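Local coordinates for protein ribose transcriptional regulator (PDB 4RK1) that binds ribose in the cleft of a periplasmic-binding-protein-like sugar domain and probably represses transcription as a LacI-family regulator responding to that sugar, at residues I79-L93 and K96-D108. Residues are numbered along the deposited sequence; the frame is centred on the assembly and turned at random. Where two conformers were deposited one is given.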
ATOM      1  N   ILE B  79      15.445  17.137  14.874  1.00 28.48           N
ATOM      2  CA  ILE B  79      16.609  16.290  14.595  1.00 29.83           C
ATOM      3  C   ILE B  79      17.781  16.657  15.513  1.00 27.51           C
ATOM      4  O   ILE B  79      18.411  15.786  16.117  1.00 28.82           O
ATOM      5  CB  ILE B  79      17.016  16.369  13.109  1.00 28.73           C
ATOM      6  CG1 ILE B  79      15.969  15.627  12.261  1.00 28.37           C
ATOM      7  CG2 ILE B  79      18.393  15.743  12.893  1.00 28.05           C
ATOM      8  CD1 ILE B  79      16.084  15.879  10.782  1.00 32.14           C
ATOM      9  N   ASN B  80      18.065  17.951  15.613  1.00 27.79           N
ATOM     10  CA  ASN B  80      19.134  18.433  16.492  1.00 29.46           C
ATOM     11  C   ASN B  80      18.896  18.053  17.940  1.00 31.32           C
ATOM     12  O   ASN B  80      19.768  17.490  18.596  1.00 29.73           O
ATOM     13  CB  ASN B  80      19.256  19.949  16.400  1.00 30.33           C
ATOM     14  CG  ASN B  80      19.832  20.407  15.081  1.00 34.46           C
ATOM     15  OD1 ASN B  80      20.251  19.599  14.251  1.00 36.20           O
ATOM     16  ND2 ASN B  80      19.861  21.710  14.881  1.00 38.96           N
ATOM     17  N   GLU B  81      17.693  18.339  18.425  1.00 30.07           N
ATOM     18  CA  GLU B  81      17.366  18.138  19.833  1.00 26.76           C
ATOM     19  C   GLU B  81      17.406  16.670  20.236  1.00 34.34           C
ATOM     20  O   GLU B  81      17.803  16.341  21.350  1.00 31.98           O
ATOM     21  CB  GLU B  81      15.985  18.738  20.143  1.00 38.94           C
ATOM     22  CG  GLU B  81      15.497  18.530  21.573  1.00 40.04           C
ATOM     23  CD  GLU B  81      16.418  19.151  22.609  1.00 58.10           C
ATOM     24  OE1 GLU B  81      17.018  20.207  22.325  1.00 51.01           O
ATOM     25  OE2 GLU B  81      16.539  18.583  23.711  1.00 46.45           O
ATOM     26  N   ASN B  82      17.013  15.782  19.327  1.00 31.05           N
ATOM     27  CA  ASN B  82      16.867  14.377  19.671  1.00 26.36           C
ATOM     28  C   ASN B  82      17.946  13.482  19.075  1.00 27.34           C
ATOM     29  O   ASN B  82      18.643  12.772  19.804  1.00 31.11           O
ATOM     30  CB  ASN B  82      15.470  13.916  19.264  1.00 32.68           C
ATOM     31  CG  ASN B  82      14.378  14.659  20.021  1.00 35.42           C
ATOM     32  OD1 ASN B  82      14.213  14.464  21.223  1.00 32.87           O
ATOM     33  ND2 ASN B  82      13.644  15.521  19.333  1.00 35.34           N
ATOM     34  N   LEU B  83      18.109  13.510  17.758  1.00 25.68           N
ATOM     35  CA  LEU B  83      19.043  12.575  17.124  1.00 27.71           C
ATOM     36  C   LEU B  83      20.511  12.947  17.367  1.00 29.22           C
ATOM     37  O   LEU B  83      21.334  12.101  17.753  1.00 29.74           O
ATOM     38  CB  LEU B  83      18.759  12.461  15.634  1.00 27.27           C
ATOM     39  CG  LEU B  83      17.325  12.100  15.206  1.00 28.16           C
ATOM     40  CD1 LEU B  83      17.299  11.663  13.743  1.00 27.59           C
ATOM     41  CD2 LEU B  83      16.717  11.041  16.100  1.00 30.37           C
ATOM     42  N   LYS B  84      20.838  14.209  17.134  1.00 27.74           N
ATOM     43  CA  LYS B  84      22.223  14.650  17.245  1.00 30.77           C
ATOM     44  C   LYS B  84      22.686  14.646  18.700  1.00 28.17           C
ATOM     45  O   LYS B  84      23.739  14.086  19.021  1.00 29.65           O
ATOM     46  CB  LYS B  84      22.401  16.018  16.588  1.00 29.47           C
ATOM     47  CG  LYS B  84      22.227  15.936  15.081  1.00 29.61           C
ATOM     48  CD  LYS B  84      22.659  17.189  14.352  1.00 33.29           C
ATOM     49  CE  LYS B  84      22.547  16.960  12.850  1.00 34.92           C
ATOM     50  NZ  LYS B  84      22.914  18.147  12.043  1.00 28.65           N
ATOM     51  N   LYS B  85      21.887  15.221  19.588  1.00 28.47           N
ATOM     52  CA  LYS B  85      22.207  15.175  21.015  1.00 28.78           C
ATOM     53  C   LYS B  85      22.420  13.762  21.527  1.00 34.49           C
ATOM     54  O   LYS B  85      23.288  13.546  22.364  1.00 32.89           O
ATOM     55  CB  LYS B  85      21.123  15.850  21.856  1.00 29.15           C
ATOM     56  CG  LYS B  85      21.134  17.357  21.770  1.00 27.79           C
ATOM     57  CD  LYS B  85      20.292  17.977  22.878  1.00 30.66           C
ATOM     58  CE  LYS B  85      20.293  19.498  22.780  1.00 36.01           C
ATOM     59  NZ  LYS B  85      19.534  20.107  23.917  1.00 36.54           N
ATOM     60  N   GLN B  86      21.640  12.798  21.028  1.00 29.15           N
ATOM     61  CA  GLN B  86      21.729  11.425  21.532  1.00 31.21           C
ATOM     62  C   GLN B  86      22.538  10.497  20.647  1.00 29.38           C
ATOM     63  O   GLN B  86      22.507   9.285  20.853  1.00 35.19           O
ATOM     64  CB  GLN B  86      20.328  10.843  21.764  1.00 33.11           C
ATOM     65  CG  GLN B  86      19.464  11.664  22.717  1.00 39.24           C
ATOM     66  CD  GLN B  86      20.097  11.828  24.090  1.00 49.21           C
ATOM     67  OE1 GLN B  86      20.767  10.927  24.587  1.00 39.35           O
ATOM     68  NE2 GLN B  86      19.886  12.978  24.702  1.00 42.81           N
ATOM     69  N   GLY B  87      23.238  11.055  19.656  1.00 27.81           N
ATOM     70  CA  GLY B  87      24.130  10.270  18.798  1.00 32.65           C
ATOM     71  C   GLY B  87      23.435   9.186  17.988  1.00 30.88           C
ATOM     72  O   GLY B  87      23.971   8.093  17.827  1.00 32.58           O
ATOM     73  N   ARG B  88      22.237   9.480  17.490  1.00 28.19           N
ATOM     74  CA  ARG B  88      21.501   8.541  16.630  1.00 26.30           C
ATOM     75  C   ARG B  88      21.701   8.975  15.171  1.00 29.13           C
ATOM     76  O   ARG B  88      21.195  10.028  14.756  1.00 27.96           O
ATOM     77  CB  ARG B  88      20.007   8.528  16.980  1.00 32.02           C
ATOM     78  CG  ARG B  88      19.688   8.423  18.468  1.00 34.09           C
ATOM     79  CD  ARG B  88      20.234   7.149  19.113  1.00 35.07           C
ATOM     80  NE  ARG B  88      20.143   7.261  20.572  1.00 43.20           N
ATOM     81  CZ  ARG B  88      19.035   7.090  21.290  1.00 42.63           C
ATOM     82  NH1 ARG B  88      17.881   6.743  20.714  1.00 37.95           N
ATOM     83  NH2 ARG B  88      19.084   7.250  22.607  1.00 40.96           N
ATOM     84  N   PRO B  89      22.464   8.191  14.395  1.00 23.24           N
ATOM     85  CA  PRO B  89      22.703   8.590  13.015  1.00 24.32           C
ATOM     86  C   PRO B  89      21.439   8.471  12.174  1.00 26.16           C
ATOM     87  O   PRO B  89      20.517   7.738  12.538  1.00 25.73           O
ATOM     88  CB  PRO B  89      23.751   7.585  12.536  1.00 26.34           C
ATOM     89  CG  PRO B  89      23.532   6.385  13.381  1.00 31.28           C
ATOM     90  CD  PRO B  89      23.129   6.915  14.720  1.00 30.97           C
ATOM     91  N   PHE B  90      21.385   9.210  11.075  1.00 27.37           N
ATOM     92  CA  PHE B  90      20.211   9.177  10.219  1.00 27.65           C
ATOM     93  C   PHE B  90      20.521   9.422   8.755  1.00 25.79           C
ATOM     94  O   PHE B  90      21.556   9.994   8.405  1.00 27.76           O
ATOM     95  CB  PHE B  90      19.150  10.166  10.716  1.00 23.39           C
ATOM     96  CG  PHE B  90      19.578  11.601  10.648  1.00 25.53           C
ATOM     97  CD1 PHE B  90      20.410  12.140  11.624  1.00 28.86           C
ATOM     98  CD2 PHE B  90      19.158  12.417   9.612  1.00 27.07           C
ATOM     99  CE1 PHE B  90      20.812  13.462  11.559  1.00 28.06           C
ATOM    100  CE2 PHE B  90      19.555  13.745   9.542  1.00 28.55           C
ATOM    101  CZ  PHE B  90      20.397  14.262  10.512  1.00 29.08           C
ATOM    102  N   ILE B  91      19.596   8.958   7.914  1.00 24.35           N
ATOM    103  CA  ILE B  91      19.640   9.124   6.480  1.00 23.69           C
ATOM    104  C   ILE B  91      18.452   9.970   6.097  1.00 24.81           C
ATOM    105  O   ILE B  91      17.388   9.824   6.688  1.00 28.17           O
ATOM    106  CB  ILE B  91      19.493   7.781   5.736  1.00 30.25           C
ATOM    107  CG1 ILE B  91      20.479   6.740   6.266  1.00 28.51           C
ATOM    108  CG2 ILE B  91      19.673   7.983   4.240  1.00 26.36           C
ATOM    109  CD1 ILE B  91      21.932   7.138   6.152  1.00 29.47           C
ATOM    110  N   VAL B  92      18.630  10.838   5.104  1.00 25.29           N
ATOM    111  CA  VAL B  92      17.529  11.640   4.573  1.00 22.98           C
ATOM    112  C   VAL B  92      17.321  11.287   3.111  1.00 26.22           C
ATOM    113  O   VAL B  92      18.255  10.948   2.398  1.00 25.18           O
ATOM    114  CB  VAL B  92      17.766  13.166   4.703  1.00 33.90           C
ATOM    115  CG1 VAL B  92      17.896  13.564   6.161  1.00 34.44           C
ATOM    116  CG2 VAL B  92      18.997  13.609   3.925  1.00 41.00           C
ATOM    117  N   LEU B  93      16.079  11.361   2.671  1.00 25.33           N
ATOM    118  CA  LEU B  93      15.768  11.107   1.291  1.00 26.62           C
ATOM    119  C   LEU B  93      14.415  11.689   0.958  1.00 20.87           C
ATOM    120  O   LEU B  93      13.702  12.192   1.830  1.00 25.46           O
ATOM    121  CB  LEU B  93      15.755   9.608   1.012  1.00 27.38           C
ATOM    122  CG  LEU B  93      14.729   8.729   1.721  1.00 28.10           C
ATOM    123  CD1 LEU B  93      14.460   7.485   0.892  1.00 35.44           C
ATOM    124  CD2 LEU B  93      15.187   8.314   3.103  1.00 33.54           C
ATOM    125  N   LYS B  96      12.413  14.849   2.398  1.00 24.37           N
ATOM    126  CA  LYS B  96      13.195  15.482   3.472  1.00 29.64           C
ATOM    127  C   LYS B  96      14.456  16.187   2.953  1.00 29.05           C
ATOM    128  O   LYS B  96      15.266  15.581   2.248  1.00 28.25           O
ATOM    129  CB  LYS B  96      13.588  14.427   4.506  1.00 24.27           C
ATOM    130  CG  LYS B  96      14.490  14.920   5.629  1.00 26.42           C
ATOM    131  CD  LYS B  96      13.749  15.878   6.555  1.00 27.31           C
ATOM    132  CE  LYS B  96      14.691  16.488   7.578  1.00 33.77           C
ATOM    133  NZ  LYS B  96      15.238  17.764   7.081  1.00 32.69           N
ATOM    134  N   LYS B  97      14.641  17.449   3.338  1.00 28.70           N
ATOM    135  CA  LYS B  97      15.802  18.234   2.915  0.50 32.12           C
ATOM    136  C   LYS B  97      17.072  17.737   3.595  1.00 34.60           C
ATOM    137  O   LYS B  97      17.016  17.124   4.659  1.00 29.42           O
ATOM    138  CB  LYS B  97      15.611  19.726   3.220  0.50 38.87           C
ATOM    139  CG  LYS B  97      15.669  20.101   4.697  0.50 68.19           C
ATOM    140  CD  LYS B  97      16.022  21.566   4.896  0.50 85.31           C
ATOM    141  CE  LYS B  97      16.223  21.880   6.371  0.50 84.89           C
ATOM    142  NZ  LYS B  97      17.164  23.012   6.600  0.50 49.21           N
ATOM    143  N   SER B  98      18.209  18.024   2.981  1.00 29.13           N
ATOM    144  CA  SER B  98      19.501  17.614   3.516  1.00 37.29           C
ATOM    145  C   SER B  98      19.784  18.262   4.870  1.00 39.11           C
ATOM    146  O   SER B  98      19.243  19.319   5.195  1.00 34.10           O
ATOM    147  CB  SER B  98      20.621  17.887   2.501  1.00 47.75           C
ATOM    148  OG  SER B  98      20.603  16.875   1.491  1.00 43.49           O
ATOM    149  N   GLU B  99      20.592  17.576   5.667  1.00 29.91           N
ATOM    150  CA  GLU B  99      20.936  18.002   7.018  1.00 29.60           C
ATOM    151  C   GLU B  99      22.422  17.755   7.193  1.00 36.01           C
ATOM    152  O   GLU B  99      22.950  16.774   6.669  1.00 28.59           O
ATOM    153  CB  GLU B  99      20.172  17.172   8.058  1.00 28.92           C
ATOM    154  CG  GLU B  99      18.664  17.390   8.081  1.00 31.11           C
ATOM    155  CD  GLU B  99      18.258  18.720   8.692  1.00 37.29           C
ATOM    156  OE1 GLU B  99      19.121  19.429   9.241  1.00 37.45           O
ATOM    157  OE2 GLU B  99      17.061  19.059   8.620  1.00 36.76           O
ATOM    158  N   GLY B 100      23.093  18.633   7.931  1.00 32.44           N
ATOM    159  CA  GLY B 100      24.495  18.426   8.262  1.00 32.02           C
ATOM    160  C   GLY B 100      24.706  17.134   9.032  1.00 30.69           C
ATOM    161  O   GLY B 100      23.904  16.769   9.893  1.00 33.14           O
ATOM    162  N   PHE B 101      25.800  16.452   8.719  1.00 25.92           N
ATOM    163  CA  PHE B 101      26.188  15.217   9.372  1.00 29.94           C
ATOM    164  C   PHE B 101      25.113  14.139   9.247  1.00 28.30           C
ATOM    165  O   PHE B 101      24.755  13.453  10.217  1.00 28.80           O
ATOM    166  CB  PHE B 101      26.588  15.468  10.832  1.00 33.31           C
ATOM    167  CG  PHE B 101      27.800  16.355  10.992  1.00 35.78           C
ATOM    168  CD1 PHE B 101      28.890  16.242  10.136  1.00 36.23           C
ATOM    169  CD2 PHE B 101      27.863  17.283  12.026  1.00 31.55           C
ATOM    170  CE1 PHE B 101      30.009  17.044  10.298  1.00 38.62           C
ATOM    171  CE2 PHE B 101      28.981  18.086  12.191  1.00 34.59           C
ATOM    172  CZ  PHE B 101      30.053  17.965  11.325  1.00 30.04           C
ATOM    173  N   SER B 102      24.606  14.013   8.030  1.00 29.15           N
ATOM    174  CA  SER B 102      23.753  12.898   7.644  1.00 28.21           C
ATOM    175  C   SER B 102      24.143  12.498   6.232  1.00 28.46           C
ATOM    176  O   SER B 102      24.713  13.294   5.489  1.00 28.84           O
ATOM    177  CB  SER B 102      22.280  13.297   7.681  1.00 25.63           C
ATOM    178  OG  SER B 102      21.983  14.299   6.723  1.00 29.02           O
ATOM    179  N   ASP B 103      23.861  11.255   5.882  1.00 27.04           N
ATOM    180  CA  ASP B 103      23.969  10.803   4.511  1.00 24.24           C
ATOM    181  C   ASP B 103      22.595  10.921   3.874  1.00 27.77           C
ATOM    182  O   ASP B 103      21.590  10.976   4.571  1.00 26.03           O
ATOM    183  CB  ASP B 103      24.452   9.363   4.481  1.00 28.41           C
ATOM    184  CG  ASP B 103      25.744   9.177   5.244  1.00 31.95           C
ATOM    185  OD1 ASP B 103      26.793   9.627   4.740  1.00 28.65           O
ATOM    186  OD2 ASP B 103      25.711   8.572   6.343  1.00 27.49           O
ATOM    187  N   ALA B 104      22.560  10.989   2.553  1.00 28.45           N
ATOM    188  CA  ALA B 104      21.312  11.131   1.815  1.00 26.97           C
ATOM    189  C   ALA B 104      21.316  10.224   0.603  1.00 26.52           C
ATOM    190  O   ALA B 104      22.383   9.901   0.063  1.00 27.88           O
ATOM    191  CB  ALA B 104      21.122  12.573   1.385  1.00 28.43           C
ATOM    192  N   VAL B 105      20.118   9.802   0.188  1.00 26.05           N
ATOM    193  CA  VAL B 105      19.928   9.116  -1.091  1.00 26.51           C
ATOM    194  C   VAL B 105      18.786   9.808  -1.802  1.00 27.48           C
ATOM    195  O   VAL B 105      17.733  10.030  -1.212  1.00 28.50           O
ATOM    196  CB  VAL B 105      19.482   7.648  -0.962  1.00 32.96           C
ATOM    197  CG1 VAL B 105      19.713   6.935  -2.296  1.00 30.63           C
ATOM    198  CG2 VAL B 105      20.192   6.959   0.171  1.00 45.83           C
ATOM    199  N   ARG B 106      18.989  10.120  -3.074  1.00 25.93           N
ATOM    200  CA  ARG B 106      17.991  10.814  -3.858  1.00 31.00           C
ATOM    201  C   ARG B 106      17.889  10.194  -5.232  1.00 31.27           C
ATOM    202  O   ARG B 106      18.790   9.495  -5.669  1.00 34.65           O
ATOM    203  CB  ARG B 106      18.362  12.291  -3.959  1.00 39.80           C
ATOM    204  CG  ARG B 106      18.643  12.882  -2.591  1.00 45.75           C
ATOM    205  CD  ARG B 106      18.172  14.294  -2.465  1.00 35.34           C
ATOM    206  NE  ARG B 106      18.433  14.817  -1.133  1.00 32.73           N
ATOM    207  CZ  ARG B 106      17.543  14.932  -0.149  1.00 29.90           C
ATOM    208  NH1 ARG B 106      16.284  14.536  -0.300  1.00 30.56           N
ATOM    209  NH2 ARG B 106      17.925  15.451   1.011  1.00 28.74           N
ATOM    210  N   THR B 107      16.775  10.437  -5.900  1.00 26.05           N
ATOM    211  CA  THR B 107      16.637  10.025  -7.276  1.00 23.23           C
ATOM    212  C   THR B 107      16.577  11.291  -8.121  1.00 27.85           C
ATOM    213  O   THR B 107      16.382  12.373  -7.591  1.00 28.23           O
ATOM    214  CB  THR B 107      15.408   9.143  -7.475  1.00 25.93           C
ATOM    215  OG1 THR B 107      14.231   9.881  -7.133  1.00 28.53           O
ATOM    216  CG2 THR B 107      15.505   7.906  -6.592  1.00 31.08           C
ATOM    217  N   ASP B 108      16.735  11.151  -9.430  1.00 27.87           N
ATOM    218  CA  ASP B 108      16.875  12.315 -10.311  1.00 27.13           C
ATOM    219  C   ASP B 108      15.518  12.846 -10.767  1.00 27.54           C
ATOM    220  O   ASP B 108      15.073  12.594 -11.891  1.00 27.45           O
ATOM    221  CB  ASP B 108      17.750  11.958 -11.526  1.00 32.17           C
ATOM    222  CG  ASP B 108      18.360  13.185 -12.188  1.00 50.80           C
ATOM    223  OD1 ASP B 108      17.815  14.319 -12.054  1.00 36.81           O
ATOM    224  OD2 ASP B 108      19.399  13.007 -12.855  1.00 48.26           O
TER
HETATM  225  O   HOH W   1      20.436  19.198  11.707  1.00 45.91           O
HETATM  226  O   HOH W   2      24.229   9.261   8.420  1.00 27.05           O
HETATM  227  O   HOH W   3      24.226  10.716  10.854  1.00 27.39           O
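Two neighbouring parallel strands of the sugar-binding fold, 90-93 and 103-107, meet here, and the connection between them, which carries no helix, folds back over one face of the sheet. V92 sits opposite A104 and uses both its backbone N and O toward strand 103-107: its N donates to D103 O (3.0 Å), and its O accepts from V105 N (3.1 Å). Between the side chains of this pair the packing is tight, V92 CG2 lying 3.5 Å from A104 CB. The other branch, V92 CG1, meets K96 CG at 3.7 Å. R106 then secures the returning chain: NH1 and NH2 grip K96 O end-on in the guanidinium plane, and NH2 also reaches S98 OG near that plane.

Farther back, the F90 ring carries S102 CB over one face, a CH-pi contact 3.7 Å from the ring centroid, while E99 CB comes at the ring edge. With chi1 at 65°, S102 OG lies between its backbone N and carbonyl carbon and donates to E99 O. I79 CD1 and K96 CE meet tip to tip at 3.5 Å; bends at chi2 and chi4 of K96 accompany a salt bridge from its NZ to the anti lone pair of E99 OE2, which also bonds T76. K84, partly exposed and with its chain extended, donates from NZ to G100 O (2.7 Å) from above the carbonyl plane, and a water joins NZ to N80 OD1 and E99 OE1.

Strand 66-69 pairs with 90-93 on the side away from 103-107, and strand 263-271 follows 103-107; its E263 forms a salt bridge with R106 NE, and the backbone N of E262, just before that strand, bonds D103 OD1. Helix 239-255 covers the sheet face bearing I91 and V105, whereas V92 and A104 face the returning connection.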